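Local atomic coordinates of ethylbenzene dehydrogenase alpha-subunit (Aromatoleum aromaticum, PDB entry 2IVF), a protein that is the alpha-subunit of a molybdenum enzyme of the molybdopterin oxidoreductase family and probably its catalytic subunit, carrying two pterin guanine dinucleotides, a molybdenum atom and an iron-sulfur cluster. Residues A[176-181]-A[718-723]. Residues are numbered along the deposited sequence; the frame is centred on the assembly and turned at random.
Sequences DSFEAQ and RRYDEL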
loop_
_atom_site.group_PDB
_atom_site.type_symbol
_atom_site.label_atom_id
_atom_site.label_comp_id
_atom_site.label_asym_id
_atom_site.label_seq_id
_atom_site.Cartn_x
_atom_site.Cartn_y
_atom_site.Cartn_z
ATOM N N ASP A 176 -34.634 -19.815 -12.323
ATOM C CA ASP A 176 -35.082 -19.477 -13.696
ATOM C C ASP A 176 -34.053 -19.974 -14.744
ATOM O O ASP A 176 -34.374 -20.599 -15.739
ATOM C CB ASP A 176 -35.211 -17.956 -13.829
ATOM C CG ASP A 176 -36.435 -17.387 -13.118
ATOM O OD1 ASP A 176 -37.351 -18.123 -12.766
ATOM O OD2 ASP A 176 -36.449 -16.163 -12.902
ATOM N N SER A 177 -32.784 -19.706 -14.477
ATOM C CA SER A 177 -31.737 -20.038 -15.460
ATOM C C SER A 177 -31.466 -21.543 -15.526
ATOM O O SER A 177 -31.285 -22.120 -16.607
ATOM C CB SER A 177 -30.485 -19.262 -15.146
ATOM O OG SER A 177 -29.441 -19.660 -16.020
ATOM N N PHE A 178 -31.488 -22.199 -14.368
ATOM C CA PHE A 178 -31.344 -23.656 -14.322
ATOM C C PHE A 178 -32.479 -24.354 -15.058
ATOM O O PHE A 178 -32.239 -25.299 -15.776
ATOM C CB PHE A 178 -31.270 -24.154 -12.884
ATOM C CG PHE A 178 -29.947 -23.865 -12.207
ATOM C CD1 PHE A 178 -29.053 -22.909 -12.720
ATOM C CD2 PHE A 178 -29.615 -24.523 -11.047
ATOM C CE1 PHE A 178 -27.846 -22.625 -12.092
ATOM C CE2 PHE A 178 -28.419 -24.277 -10.410
ATOM C CZ PHE A 178 -27.523 -23.303 -10.924
ATOM N N GLU A 179 -33.706 -23.882 -14.877
ATOM C CA GLU A 179 -34.842 -24.442 -15.610
ATOM C C GLU A 179 -34.718 -24.207 -17.111
ATOM O O GLU A 179 -35.013 -25.091 -17.901
ATOM C CB GLU A 179 -36.146 -23.843 -15.090
ATOM C CG GLU A 179 -36.483 -24.287 -13.690
ATOM C CD GLU A 179 -36.866 -25.744 -13.635
ATOM O OE1 GLU A 179 -37.740 -26.130 -14.434
ATOM O OE2 GLU A 179 -36.295 -26.483 -12.795
ATOM N N ALA A 180 -34.306 -23.015 -17.504
ATOM C CA ALA A 180 -34.161 -22.693 -18.923
ATOM C C ALA A 180 -33.032 -23.469 -19.643
ATOM O O ALA A 180 -33.197 -23.870 -20.779
ATOM C CB ALA A 180 -33.953 -21.183 -19.103
ATOM N N GLN A 181 -31.923 -23.726 -18.974
ATOM C CA GLN A 181 -30.718 -24.190 -19.670
ATOM C C GLN A 181 -29.693 -24.978 -18.846
ATOM O O GLN A 181 -28.549 -25.149 -19.287
ATOM C CB GLN A 181 -29.992 -22.981 -20.252
ATOM C CG GLN A 181 -29.404 -22.031 -19.213
ATOM C CD GLN A 181 -28.611 -20.927 -19.836
ATOM O OE1 GLN A 181 -28.257 -20.999 -21.015
ATOM N NE2 GLN A 181 -28.304 -19.881 -19.049
ATOM N N ARG A 718 -29.795 -32.819 -10.398
ATOM C CA ARG A 718 -29.499 -32.485 -9.007
ATOM C C ARG A 718 -30.720 -31.858 -8.360
ATOM O O ARG A 718 -31.444 -31.087 -8.999
ATOM C CB ARG A 718 -28.338 -31.509 -8.930
ATOM C CG ARG A 718 -27.023 -32.097 -9.373
ATOM C CD ARG A 718 -25.929 -31.109 -9.326
ATOM N NE ARG A 718 -24.771 -31.669 -10.010
ATOM C CZ ARG A 718 -23.512 -31.392 -9.721
ATOM N NH1 ARG A 718 -23.192 -30.523 -8.754
ATOM N NH2 ARG A 718 -22.557 -31.978 -10.428
ATOM N N ARG A 719 -30.950 -32.181 -7.094
ATOM C CA ARG A 719 -32.114 -31.671 -6.406
ATOM C C ARG A 719 -31.863 -30.290 -5.820
ATOM O O ARG A 719 -30.818 -30.031 -5.209
ATOM C CB ARG A 719 -32.563 -32.631 -5.313
ATOM C CG ARG A 719 -32.981 -33.987 -5.803
ATOM C CD ARG A 719 -33.523 -34.831 -4.658
ATOM N NE ARG A 719 -34.713 -34.235 -4.046
ATOM C CZ ARG A 719 -35.971 -34.566 -4.333
ATOM N NH1 ARG A 719 -36.263 -35.515 -5.233
ATOM N NH2 ARG A 719 -36.966 -33.942 -3.713
ATOM N N TYR A 720 -32.819 -29.389 -6.030
ATOM C CA TYR A 720 -32.752 -28.067 -5.415
ATOM C C TYR A 720 -32.811 -28.176 -3.890
ATOM O O TYR A 720 -32.155 -27.398 -3.181
ATOM C CB TYR A 720 -33.924 -27.191 -5.812
ATOM C CG TYR A 720 -33.941 -26.733 -7.235
ATOM C CD1 TYR A 720 -33.088 -25.739 -7.662
ATOM C CD2 TYR A 720 -34.853 -27.251 -8.133
ATOM C CE1 TYR A 720 -33.095 -25.298 -8.967
ATOM C CE2 TYR A 720 -34.896 -26.800 -9.450
ATOM C CZ TYR A 720 -34.010 -25.831 -9.861
ATOM O OH TYR A 720 -34.027 -25.373 -11.159
ATOM N N ASP A 721 -33.622 -29.111 -3.396
ATOM C CA ASP A 721 -33.893 -29.175 -1.968
ATOM C C ASP A 721 -32.757 -29.745 -1.135
ATOM O O ASP A 721 -32.864 -29.769 0.093
ATOM C CB ASP A 721 -35.193 -29.923 -1.664
ATOM C CG ASP A 721 -35.119 -31.408 -1.957
ATOM O OD1 ASP A 721 -34.040 -31.913 -2.354
ATOM O OD2 ASP A 721 -36.177 -32.062 -1.805
ATOM N N GLU A 722 -31.695 -30.226 -1.768
ATOM C CA GLU A 722 -30.580 -30.750 -0.993
ATOM C C GLU A 722 -29.368 -29.843 -1.014
ATOM O O GLU A 722 -28.390 -30.105 -0.326
ATOM C CB GLU A 722 -30.246 -32.183 -1.395
ATOM C CG GLU A 722 -29.644 -32.378 -2.745
ATOM C CD GLU A 722 -29.829 -33.819 -3.274
ATOM O OE1 GLU A 722 -30.372 -34.675 -2.548
ATOM O OE2 GLU A 722 -29.420 -34.049 -4.440
ATOM N N LEU A 723 -29.456 -28.736 -1.744
ATOM C CA LEU A 723 -28.336 -27.828 -1.849
ATOM C C LEU A 723 -27.901 -27.288 -0.489
ATOM O O LEU A 723 -26.693 -27.223 -0.218
ATOM C CB LEU A 723 -28.627 -26.636 -2.780
ATOM C CG LEU A 723 -28.734 -27.031 -4.248
ATOM C CD1 LEU A 723 -29.314 -25.859 -5.077
ATOM C CD2 LEU A 723 -27.380 -27.484 -4.769
#
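Y720 brings the phenol end of its ring up against the side chains of F178 and E179, and nearly all the surface buried between 176-181 and 718-723 belongs to these three residues. The backbones stay well apart, 10.0 Å between the CA atoms of F178 and Y720, which leaves the tyrosine to bridge the gap. OH of Y720 donates to OE2 of E179 (3.0 Å), meeting the anti lone pair, away from the other carboxylate oxygen. OE2 of E179 lies at the edge of the Y720 ring, near its plane and 3.6 Å from CE2, with carboxylate and ring planes 38° apart. A bend at chi2 (-70°) turns the E179 carboxylate toward Y720, closer than the direction of CB alone would put it. OH of Y720 also rests 3.5 Å from CB of F178, while CE1 of Y720 approaches CD2 of F178 obliquely at 4.1 Å, an apolar contact beside the polar one. F710, on the strand paired with 717-719, meets both rings at inclined angles; V698 and A702 of helix 687-704 also touch Y720, and M210 touches F178. The geometry is that of a peripheral helix-to-hairpin packing: a buried aromatic cluster with a tyrosine-carboxylate bond at its exposed margin, joining the C-terminal part of helix 163-181 to the residue that follows the second strand of the 709-711/717-719 antiparallel pair.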